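Long-range contacts in thymidylate synthase thyX (Helicobacter pylori, PDB 3AH5), which catalyses the reductive methylation of dUMP to dTMP, using methylenetetrahydrofolate as methyl donor and NADPH with a bound FAD as reductant: residues 169-174 with 185-190; 1-6 with 59-64. All coordinates share one frame; numbering follows the deposited sequence.

Contact 1 (169-174 with 185-190); sequences NFLTLR and DLAKAL. With FAD (flavin-adenine dinucleotide), chain H.
Phe170 reaches from the helix ending at Arg174 into the leucine and alanine side chains of 185-190, in a helix-helix packing of the ThyX fold. The two segments run roughly antiparallel, at 142° with axes 9.0 Å apart, and meet through apolar contacts; phenylalanine and leucines suit a place so fully buried. The ring leaves Phe170 opposite the backbone N (chi1 -180°), which carries it to the far helix, where it crosses both leucines at about a right angle. Its CZ lies 3.4 Å from Leu186 CD1, and its CE2 is equally close to Leu190 CD1. Ala187 CA sits at the ring edge, and Arg174 CG, from within the same helix, lies over one face, toward the rim.

Ala187 is the close point of the backbones, its CA 5.4 Å from that of Leu171; the small methyl suits so near an approach. Leu171 CD2 packs 4.0 Å from Ala187 CB, which also touches the start of the Arg174 side chain.

Helix 164-174 also serves the ligands. Leu173, off the contact, brings CD1 to the FAD diphosphate, and Phe46 of the second subunit packs on it. Arg174 starts toward Ala187 but bends at chi2 (-62°), which takes its guanidinium to the flavin and dUMP. Its NH2 is hydrogen-bonded to O2 of dUMP, consistent with the predicted role of this arginine in ionising N3 of the substrate. The flavin methyl C8M lies over one guanidinium face, offset toward the rim and 3.4 Å from Arg174 NH1.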
ATOM      1  N   ASN A 169      -9.519   6.107  -9.138  1.00 22.17           N
ATOM      2  CA  ASN A 169      -8.283   6.886  -9.149  1.00 21.43           C
ATOM      3  C   ASN A 169      -7.606   6.774 -10.514  1.00 22.60           C
ATOM      4  O   ASN A 169      -7.147   7.773 -11.087  1.00 20.84           O
ATOM      5  CB  ASN A 169      -7.327   6.361  -8.079  1.00 19.37           C
ATOM      6  CG  ASN A 169      -6.075   7.201  -7.952  1.00 19.05           C
ATOM      7  OD1 ASN A 169      -4.954   6.693  -8.059  1.00 21.62           O
ATOM      8  ND2 ASN A 169      -6.254   8.489  -7.712  1.00 17.62           N
ATOM      9  N   PHE A 170      -7.539   5.546 -11.023  1.00 23.48           N
ATOM     10  CA  PHE A 170      -6.906   5.293 -12.311  1.00 24.45           C
ATOM     11  C   PHE A 170      -7.638   6.014 -13.443  1.00 24.96           C
ATOM     12  O   PHE A 170      -7.014   6.691 -14.261  1.00 24.30           O
ATOM     13  CB  PHE A 170      -6.869   3.792 -12.605  1.00 23.13           C
ATOM     14  CG  PHE A 170      -6.223   3.461 -13.914  1.00 23.68           C
ATOM     15  CD1 PHE A 170      -4.847   3.271 -13.997  1.00 23.30           C
ATOM     16  CD2 PHE A 170      -6.982   3.409 -15.084  1.00 23.08           C
ATOM     17  CE1 PHE A 170      -4.237   3.038 -15.228  1.00 24.56           C
ATOM     18  CE2 PHE A 170      -6.380   3.177 -16.319  1.00 22.13           C
ATOM     19  CZ  PHE A 170      -5.008   2.993 -16.392  1.00 22.06           C
ATOM     20  N   LEU A 171      -8.963   5.870 -13.477  1.00 24.65           N
ATOM     21  CA  LEU A 171      -9.776   6.505 -14.510  1.00 23.94           C
ATOM     22  C   LEU A 171      -9.714   8.024 -14.429  1.00 24.21           C
ATOM     23  O   LEU A 171      -9.716   8.711 -15.451  1.00 26.23           O
ATOM     24  CB  LEU A 171     -11.228   6.038 -14.401  1.00 22.62           C
ATOM     25  CG  LEU A 171     -11.442   4.536 -14.589  1.00 21.26           C
ATOM     26  CD1 LEU A 171     -12.917   4.212 -14.427  1.00 19.56           C
ATOM     27  CD2 LEU A 171     -10.945   4.113 -15.960  1.00 19.20           C
ATOM     28  N   THR A 172      -9.665   8.551 -13.212  1.00 23.84           N
ATOM     29  CA  THR A 172      -9.586   9.995 -13.022  1.00 24.88           C
ATOM     30  C   THR A 172      -8.239  10.514 -13.522  1.00 25.76           C
ATOM     31  O   THR A 172      -8.161  11.556 -14.178  1.00 26.62           O
ATOM     32  CB  THR A 172      -9.739  10.368 -11.532  1.00 25.12           C
ATOM     33  OG1 THR A 172     -11.081  10.103 -11.111  1.00 25.80           O
ATOM     34  CG2 THR A 172      -9.414  11.839 -11.308  1.00 24.35           C
ATOM     35  N   LEU A 173      -7.182   9.771 -13.210  1.00 25.77           N
ATOM     36  CA  LEU A 173      -5.823  10.133 -13.606  1.00 26.20           C
ATOM     37  C   LEU A 173      -5.508   9.901 -15.085  1.00 26.61           C
ATOM     38  O   LEU A 173      -4.800  10.693 -15.707  1.00 25.28           O
ATOM     39  CB  LEU A 173      -4.816   9.337 -12.771  1.00 24.97           C
ATOM     40  CG  LEU A 173      -4.598   9.739 -11.311  1.00 25.62           C
ATOM     41  CD1 LEU A 173      -3.887   8.610 -10.564  1.00 21.46           C
ATOM     42  CD2 LEU A 173      -3.778  11.028 -11.268  1.00 23.17           C
ATOM     43  N   ARG A 174      -6.035   8.822 -15.653  1.00 25.94           N
ATOM     44  CA  ARG A 174      -5.721   8.499 -17.032  1.00 26.11           C
ATOM     45  C   ARG A 174      -6.704   8.916 -18.129  1.00 28.05           C
ATOM     46  O   ARG A 174      -6.316   8.977 -19.299  1.00 27.71           O
ATOM     47  CB  ARG A 174      -5.424   7.002 -17.127  1.00 25.28           C
ATOM     48  CG  ARG A 174      -4.307   6.551 -16.201  1.00 23.45           C
ATOM     49  CD  ARG A 174      -2.982   7.234 -16.529  1.00 21.01           C
ATOM     50  NE  ARG A 174      -1.947   6.892 -15.558  1.00 20.30           N
ATOM     51  CZ  ARG A 174      -0.684   7.300 -15.635  1.00 20.85           C
ATOM     52  NH1 ARG A 174      -0.287   8.069 -16.646  1.00 19.38           N
ATOM     53  NH2 ARG A 174       0.184   6.930 -14.709  1.00 17.19           N
ATOM     54  N   ASP A 185      -6.985   5.794 -23.734  1.00 22.81           N
ATOM     55  CA  ASP A 185      -7.697   4.692 -24.386  1.00 23.89           C
ATOM     56  C   ASP A 185      -7.851   3.500 -23.435  1.00 23.56           C
ATOM     57  O   ASP A 185      -8.896   2.846 -23.400  1.00 24.05           O
ATOM     58  CB  ASP A 185      -6.956   4.227 -25.641  1.00 25.02           C
ATOM     59  CG  ASP A 185      -6.948   5.269 -26.733  1.00 27.92           C
ATOM     60  OD1 ASP A 185      -7.776   6.203 -26.677  1.00 32.36           O
ATOM     61  OD2 ASP A 185      -6.119   5.150 -27.659  1.00 31.17           O
ATOM     62  N   LEU A 186      -6.805   3.217 -22.672  1.00 21.96           N
ATOM     63  CA  LEU A 186      -6.847   2.123 -21.715  1.00 21.30           C
ATOM     64  C   LEU A 186      -7.964   2.431 -20.711  1.00 22.18           C
ATOM     65  O   LEU A 186      -8.780   1.572 -20.386  1.00 22.11           O
ATOM     66  CB  LEU A 186      -5.510   2.029 -20.986  1.00 19.72           C
ATOM     67  CG  LEU A 186      -5.049   0.710 -20.362  1.00 20.74           C
ATOM     68  CD1 LEU A 186      -4.326   1.048 -19.077  1.00 18.72           C
ATOM     69  CD2 LEU A 186      -6.203  -0.239 -20.098  1.00 18.09           C
ATOM     70  N   ALA A 187      -7.995   3.672 -20.233  1.00 22.34           N
ATOM     71  CA  ALA A 187      -8.996   4.101 -19.265  1.00 23.16           C
ATOM     72  C   ALA A 187     -10.411   3.843 -19.770  1.00 24.27           C
ATOM     73  O   ALA A 187     -11.241   3.277 -19.065  1.00 22.27           O
ATOM     74  CB  ALA A 187      -8.813   5.580 -18.952  1.00 23.65           C
ATOM     75  N   LYS A 188     -10.683   4.265 -20.999  1.00 25.18           N
ATOM     76  CA  LYS A 188     -11.997   4.070 -21.584  1.00 24.77           C
ATOM     77  C   LYS A 188     -12.264   2.571 -21.757  1.00 24.04           C
ATOM     78  O   LYS A 188     -13.315   2.070 -21.353  1.00 23.91           O
ATOM     79  CB  LYS A 188     -12.068   4.798 -22.931  1.00 28.05           C
ATOM     80  CG  LYS A 188     -13.386   4.656 -23.675  1.00 29.70           C
ATOM     81  CD  LYS A 188     -14.525   5.299 -22.904  1.00 35.32           C
ATOM     82  CE  LYS A 188     -15.819   5.276 -23.717  1.00 38.13           C
ATOM     83  NZ  LYS A 188     -16.971   5.809 -22.931  1.00 40.27           N
ATOM     84  N   ALA A 189     -11.305   1.860 -22.347  1.00 21.71           N
ATOM     85  CA  ALA A 189     -11.445   0.427 -22.560  1.00 21.59           C
ATOM     86  C   ALA A 189     -11.776  -0.256 -21.235  1.00 22.54           C
ATOM     87  O   ALA A 189     -12.673  -1.100 -21.172  1.00 23.41           O
ATOM     88  CB  ALA A 189     -10.164  -0.148 -23.151  1.00 20.49           C
ATOM     89  N   LEU A 190     -11.057   0.108 -20.174  1.00 22.56           N
ATOM     90  CA  LEU A 190     -11.322  -0.472 -18.859  1.00 21.40           C
ATOM     91  C   LEU A 190     -12.770  -0.196 -18.455  1.00 21.65           C
ATOM     92  O   LEU A 190     -13.510  -1.125 -18.125  1.00 21.99           O
ATOM     93  CB  LEU A 190     -10.359   0.097 -17.809  1.00 18.41           C
ATOM     94  CG  LEU A 190      -8.955  -0.522 -17.775  1.00 17.12           C
ATOM     95  CD1 LEU A 190      -8.065   0.314 -16.883  1.00 16.90           C
ATOM     96  CD2 LEU A 190      -9.019  -1.966 -17.265  1.00 16.65           C
TER
HETATM   97  PA  FAD H 240      -1.614   4.487  -6.968  1.00 31.56           P
HETATM   98  O1A FAD H 240      -2.191   4.328  -8.370  1.00 37.75           O
HETATM   99  O2A FAD H 240      -0.311   3.802  -6.640  1.00 32.31           O
HETATM  100  O5B FAD H 240      -2.697   4.321  -5.957  1.00 36.11           O
HETATM  101  C5B FAD H 240      -2.471   4.395  -4.568  1.00 34.00           C
HETATM  102  C4B FAD H 240      -3.202   5.545  -3.856  1.00 31.29           C
HETATM  103  O4B FAD H 240      -2.781   5.293  -2.493  1.00 30.44           O
HETATM  104  C3B FAD H 240      -2.713   6.982  -4.180  1.00 31.74           C
HETATM  105  O3B FAD H 240      -3.685   7.778  -4.832  1.00 28.47           O
HETATM  106  C2B FAD H 240      -2.313   7.590  -2.834  1.00 30.49           C
HETATM  107  O2B FAD H 240      -3.221   8.502  -2.238  1.00 32.41           O
HETATM  108  C1B FAD H 240      -2.029   6.392  -1.956  1.00 27.60           C
HETATM  109  N9A FAD H 240      -0.625   5.944  -1.878  1.00 25.51           N
HETATM  110  C8A FAD H 240      -0.038   4.846  -2.463  1.00 21.36           C
HETATM  111  N7A FAD H 240       1.221   4.692  -2.208  1.00 22.09           N
HETATM  112  C5A FAD H 240       1.518   5.763  -1.386  1.00 24.18           C
HETATM  113  C6A FAD H 240       2.744   6.164  -0.748  1.00 21.85           C
HETATM  114  N6A FAD H 240       3.864   5.455  -0.898  1.00 18.94           N
HETATM  115  N1A FAD H 240       2.732   7.294   0.022  1.00 22.24           N
HETATM  116  C2A FAD H 240       1.555   7.990   0.152  1.00 24.67           C
HETATM  117  N3A FAD H 240       0.349   7.705  -0.394  1.00 24.69           N
HETATM  118  C4A FAD H 240       0.417   6.537  -1.176  1.00 25.39           C
HETATM  119  N1  FAD H 240       5.790  10.090 -12.419  1.00 24.95           N
HETATM  120  C2  FAD H 240       7.072  10.488 -12.456  1.00 24.27           C
HETATM  121  O2  FAD H 240       7.961   9.918 -11.788  1.00 26.96           O
HETATM  122  N3  FAD H 240       7.430  11.557 -13.292  1.00 24.98           N
HETATM  123  C4  FAD H 240       6.532  12.284 -14.091  1.00 25.86           C
HETATM  124  O4  FAD H 240       6.942  13.217 -14.808  1.00 27.49           O
HETATM  125  C4X FAD H 240       5.186  11.872 -14.021  1.00 26.51           C
HETATM  126  N5  FAD H 240       4.214  12.540 -14.802  1.00 25.97           N
HETATM  127  C5X FAD H 240       2.899  12.078 -14.757  1.00 25.65           C
HETATM  128  C6  FAD H 240       1.909  12.731 -15.565  1.00 24.34           C
HETATM  129  C7  FAD H 240       0.592  12.309 -15.589  1.00 26.69           C
HETATM  130  C7M FAD H 240      -0.386  13.067 -16.493  1.00 27.99           C
HETATM  131  C8  FAD H 240       0.179  11.196 -14.796  1.00 26.17           C
HETATM  132  C8M FAD H 240      -1.247  10.684 -14.782  1.00 26.74           C
HETATM  133  C9  FAD H 240       1.162  10.520 -13.968  1.00 24.21           C
HETATM  134  C9A FAD H 240       2.514  10.935 -13.929  1.00 26.55           C
HETATM  135  N10 FAD H 240       3.564  10.288 -13.127  1.00 27.80           N
HETATM  136  C10 FAD H 240       4.859  10.760 -13.188  1.00 27.61           C
HETATM  137  C1' FAD H 240       3.348   9.125 -12.240  1.00 33.31           C
HETATM  138  C2' FAD H 240       2.459   9.438 -11.079  1.00 40.21           C
HETATM  139  O2' FAD H 240       3.066  10.532 -10.370  1.00 40.85           O
HETATM  140  C3' FAD H 240       2.276   8.220 -10.180  1.00 43.38           C
HETATM  141  O3' FAD H 240       1.698   7.164 -10.937  1.00 48.91           O
HETATM  142  C4' FAD H 240       1.303   8.563  -9.089  1.00 48.67           C
HETATM  143  O4' FAD H 240       1.840   9.656  -8.328  1.00 50.40           O
HETATM  144  C5' FAD H 240       1.040   7.432  -8.123  1.00 47.55           C
HETATM  145  O5' FAD H 240       0.010   8.034  -7.374  1.00 42.24           O
HETATM  146  P   FAD H 240      -1.392   7.400  -7.571  1.00 34.64           P
HETATM  147  O1P FAD H 240      -2.353   8.240  -6.871  1.00 38.68           O
HETATM  148  O2P FAD H 240      -1.562   7.122  -9.030  1.00 40.11           O
HETATM  149  O3P FAD H 240      -1.275   6.021  -6.773  1.00 36.96           O

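Contact 2 (1-6 with 59-64); sequences MEVICK and FEIKGL
Glu2 and Lys62 form a hydrogen-bonded pair of an antiparallel sheet, in which strand 2-8 is the outermost strand within this chain and strand 56-65 lies next to it. Glu2 N donates to Lys62 O at 2.8 Å, and Lys62 N returns the bond to Glu2 O. Two residues on, Ile4 N reaches Glu60 O at 3.1 Å; Glu60 N gives to Ile4 O over 2.9 Å, a more bent bond, with 143° at the hydrogen. Three of these carbonyls take a second, weaker CA-H contact: Lys62 O from Met1, Glu60 O from Val3 and Ile4 O from Phe59. Where the chain turns at Gly63, a water accepts from Met1 N and donates to Gly63 O. The backbone there, with positive phi, calls for glycine, since a CB would jam against Lys62 O; separately, it would crowd Met1 CA.

On the face of Glu2, Ile4, Glu60 and Lys62 the residues are polar or exposed. Glu60 OE2 pairs with Lys62 NZ, 3.6 Å away, while Lys6 NZ makes a long salt bridge to Glu60 OE1. In Lys6, chi2 (149°) helps set CD 3.4 Å from Glu60 CB, and the bend at chi3 (64°) turns the ammonium to the carboxylate.

The face of Val3, Cys5, Phe59 and Ile61 is apolar. Cys5 CB packs 3.7 Å from Phe59 CE1, its sulfur set obliquely to the ring, and Val3 CG2 meets Ile61 CG2. Helix 181-193 packs on this face, and on the other side of strand 56-65 strand 155-163 continues the sheet, with backbone bonds from Phe59 to Tyr160 and Ile61 to Leu158.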
ATOM      1  N   MET A   1      -5.641  -2.564 -29.034  1.00 38.27           N
ATOM      2  CA  MET A   1      -5.803  -2.786 -27.567  1.00 37.05           C
ATOM      3  C   MET A   1      -7.183  -3.345 -27.265  1.00 36.74           C
ATOM      4  O   MET A   1      -8.192  -2.778 -27.683  1.00 36.73           O
ATOM      5  CB  MET A   1      -5.630  -1.470 -26.817  1.00 37.62           C
ATOM      6  CG  MET A   1      -5.727  -1.590 -25.306  1.00 38.62           C
ATOM      7  SD  MET A   1      -6.285  -0.036 -24.531  1.00 39.03           S
ATOM      8  CE  MET A   1      -4.914   1.054 -24.895  1.00 34.51           C
ATOM      9  N   GLU A   2      -7.225  -4.465 -26.551  1.00 36.16           N
ATOM     10  CA  GLU A   2      -8.488  -5.081 -26.172  1.00 34.85           C
ATOM     11  C   GLU A   2      -8.468  -5.368 -24.678  1.00 32.91           C
ATOM     12  O   GLU A   2      -7.508  -5.933 -24.152  1.00 32.43           O
ATOM     13  CB  GLU A   2      -8.727  -6.387 -26.932  1.00 38.71           C
ATOM     14  CG  GLU A   2     -10.109  -6.978 -26.640  1.00 43.93           C
ATOM     15  CD  GLU A   2     -10.303  -8.387 -27.177  1.00 47.80           C
ATOM     16  OE1 GLU A   2     -11.395  -8.961 -26.953  1.00 47.99           O
ATOM     17  OE2 GLU A   2      -9.373  -8.921 -27.819  1.00 51.96           O
ATOM     18  N   VAL A   3      -9.531  -4.970 -23.994  1.00 31.01           N
ATOM     19  CA  VAL A   3      -9.628  -5.180 -22.559  1.00 28.31           C
ATOM     20  C   VAL A   3     -10.892  -5.963 -22.251  1.00 28.46           C
ATOM     21  O   VAL A   3     -11.954  -5.683 -22.803  1.00 28.02           O
ATOM     22  CB  VAL A   3      -9.659  -3.828 -21.812  1.00 28.18           C
ATOM     23  CG1 VAL A   3      -9.768  -4.057 -20.309  1.00 26.10           C
ATOM     24  CG2 VAL A   3      -8.402  -3.022 -22.154  1.00 24.59           C
ATOM     25  N   ILE A   4     -10.763  -6.948 -21.369  1.00 28.40           N
ATOM     26  CA  ILE A   4     -11.878  -7.800 -20.980  1.00 29.44           C
ATOM     27  C   ILE A   4     -11.959  -7.875 -19.458  1.00 29.08           C
ATOM     28  O   ILE A   4     -10.934  -7.968 -18.791  1.00 29.78           O
ATOM     29  CB  ILE A   4     -11.682  -9.251 -21.485  1.00 31.79           C
ATOM     30  CG1 ILE A   4     -11.489  -9.281 -23.001  1.00 34.35           C
ATOM     31  CG2 ILE A   4     -12.874 -10.098 -21.088  1.00 32.11           C
ATOM     32  CD1 ILE A   4     -12.733  -8.952 -23.791  1.00 39.54           C
ATOM     33  N   CYS A   5     -13.166  -7.823 -18.906  1.00 27.95           N
ATOM     34  CA  CYS A   5     -13.313  -7.956 -17.464  1.00 29.03           C
ATOM     35  C   CYS A   5     -13.682  -9.424 -17.248  1.00 29.92           C
ATOM     36  O   CYS A   5     -14.810  -9.842 -17.526  1.00 29.29           O
ATOM     37  CB  CYS A   5     -14.416  -7.047 -16.917  1.00 27.28           C
ATOM     38  SG  CYS A   5     -14.790  -7.360 -15.155  1.00 27.69           S
ATOM     39  N   LYS A   6     -12.713 -10.196 -16.767  1.00 30.10           N
ATOM     40  CA  LYS A   6     -12.875 -11.624 -16.536  1.00 31.70           C
ATOM     41  C   LYS A   6     -13.738 -11.964 -15.330  1.00 32.27           C
ATOM     42  O   LYS A   6     -14.436 -12.972 -15.324  1.00 30.44           O
ATOM     43  CB  LYS A   6     -11.491 -12.266 -16.404  1.00 33.78           C
ATOM     44  CG  LYS A   6     -10.717 -12.266 -17.718  1.00 36.38           C
ATOM     45  CD  LYS A   6      -9.210 -12.158 -17.522  1.00 38.54           C
ATOM     46  CE  LYS A   6      -8.623 -13.339 -16.785  1.00 37.79           C
ATOM     47  NZ  LYS A   6      -7.136 -13.286 -16.805  1.00 39.97           N
ATOM     48  N   PHE A  59      -9.306  -8.124 -14.839  1.00 24.58           N
ATOM     49  CA  PHE A  59      -9.266  -7.799 -16.257  1.00 23.69           C
ATOM     50  C   PHE A  59      -8.130  -8.530 -16.946  1.00 24.44           C
ATOM     51  O   PHE A  59      -7.256  -9.108 -16.303  1.00 24.37           O
ATOM     52  CB  PHE A  59      -8.994  -6.304 -16.472  1.00 23.57           C
ATOM     53  CG  PHE A  59     -10.033  -5.382 -15.909  1.00 22.38           C
ATOM     54  CD1 PHE A  59     -11.210  -5.121 -16.609  1.00 21.75           C
ATOM     55  CD2 PHE A  59      -9.794  -4.697 -14.725  1.00 18.82           C
ATOM     56  CE1 PHE A  59     -12.130  -4.178 -16.139  1.00 20.00           C
ATOM     57  CE2 PHE A  59     -10.708  -3.760 -14.250  1.00 21.16           C
ATOM     58  CZ  PHE A  59     -11.878  -3.499 -14.962  1.00 18.48           C
ATOM     59  N   GLU A  60      -8.156  -8.464 -18.271  1.00 25.24           N
ATOM     60  CA  GLU A  60      -7.115  -9.017 -19.125  1.00 26.72           C
ATOM     61  C   GLU A  60      -6.855  -7.882 -20.106  1.00 24.63           C
ATOM     62  O   GLU A  60      -7.795  -7.257 -20.593  1.00 23.45           O
ATOM     63  CB  GLU A  60      -7.596 -10.256 -19.879  1.00 29.59           C
ATOM     64  CG  GLU A  60      -6.614 -10.710 -20.953  1.00 36.19           C
ATOM     65  CD  GLU A  60      -6.942 -12.079 -21.522  1.00 41.73           C
ATOM     66  OE1 GLU A  60      -6.883 -13.080 -20.768  1.00 45.59           O
ATOM     67  OE2 GLU A  60      -7.258 -12.155 -22.727  1.00 44.59           O
ATOM     68  N   ILE A  61      -5.593  -7.580 -20.377  1.00 24.18           N
ATOM     69  CA  ILE A  61      -5.289  -6.491 -21.300  1.00 24.99           C
ATOM     70  C   ILE A  61      -4.388  -6.951 -22.439  1.00 25.84           C
ATOM     71  O   ILE A  61      -3.284  -7.441 -22.214  1.00 25.80           O
ATOM     72  CB  ILE A  61      -4.625  -5.302 -20.567  1.00 23.12           C
ATOM     73  CG1 ILE A  61      -5.532  -4.825 -19.432  1.00 21.76           C
ATOM     74  CG2 ILE A  61      -4.387  -4.161 -21.538  1.00 21.18           C
ATOM     75  CD1 ILE A  61      -4.939  -3.713 -18.592  1.00 21.70           C
ATOM     76  N   LYS A  62      -4.870  -6.793 -23.664  1.00 28.17           N
ATOM     77  CA  LYS A  62      -4.106  -7.202 -24.832  1.00 30.06           C
ATOM     78  C   LYS A  62      -3.761  -6.030 -25.733  1.00 30.06           C
ATOM     79  O   LYS A  62      -4.568  -5.118 -25.909  1.00 30.95           O
ATOM     80  CB  LYS A  62      -4.896  -8.232 -25.640  1.00 32.49           C
ATOM     81  CG  LYS A  62      -5.139  -9.543 -24.922  1.00 38.01           C
ATOM     82  CD  LYS A  62      -5.868 -10.525 -25.816  1.00 41.08           C
ATOM     83  CE  LYS A  62      -5.818 -11.930 -25.236  1.00 45.98           C
ATOM     84  NZ  LYS A  62      -6.488 -12.924 -26.124  1.00 47.85           N
ATOM     85  N   GLY A  63      -2.551  -6.054 -26.286  1.00 30.02           N
ATOM     86  CA  GLY A  63      -2.125  -5.010 -27.200  1.00 29.09           C
ATOM     87  C   GLY A  63      -1.626  -3.691 -26.643  1.00 27.91           C
ATOM     88  O   GLY A  63      -1.487  -2.729 -27.399  1.00 29.50           O
ATOM     89  N   LEU A  64      -1.351  -3.625 -25.345  1.00 25.95           N
ATOM     90  CA  LEU A  64      -0.854  -2.387 -24.754  1.00 24.50           C
ATOM     91  C   LEU A  64       0.647  -2.305 -25.002  1.00 22.84           C
ATOM     92  O   LEU A  64       1.350  -3.304 -24.877  1.00 21.88           O
ATOM     93  CB  LEU A  64      -1.127  -2.372 -23.246  1.00 26.68           C
ATOM     94  CG  LEU A  64      -0.823  -1.076 -22.485  1.00 26.38           C
ATOM     95  CD1 LEU A  64      -1.788   0.010 -22.926  1.00 25.46           C
ATOM     96  CD2 LEU A  64      -0.949  -1.310 -20.988  1.00 26.49           C
TER
HETATM   97  O   HOH W   1      -3.105  -2.702 -29.988  1.00 38.83           O

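Helix 181-193 links the two contacts: part of it belongs to contact 1, where it packs on helix 164-174, and through Leu186, Ala189 and Leu190 it packs on the strands of contact 2. Val3 CG2 lies 3.5 Å from Ala189 CB, and Leu190 CD2 meets Phe59 CD2, so the apolar face of the strand pair runs into the helical layer. Contact 1 is wholly buried and joined by side-chain packing, with a ligand-binding arginine at its margin. Contact 2 is partly buried: main-chain hydrogen bonds join its strands, and a charged network lies on the face turned from the helix. The two centres lie about 13 Å apart.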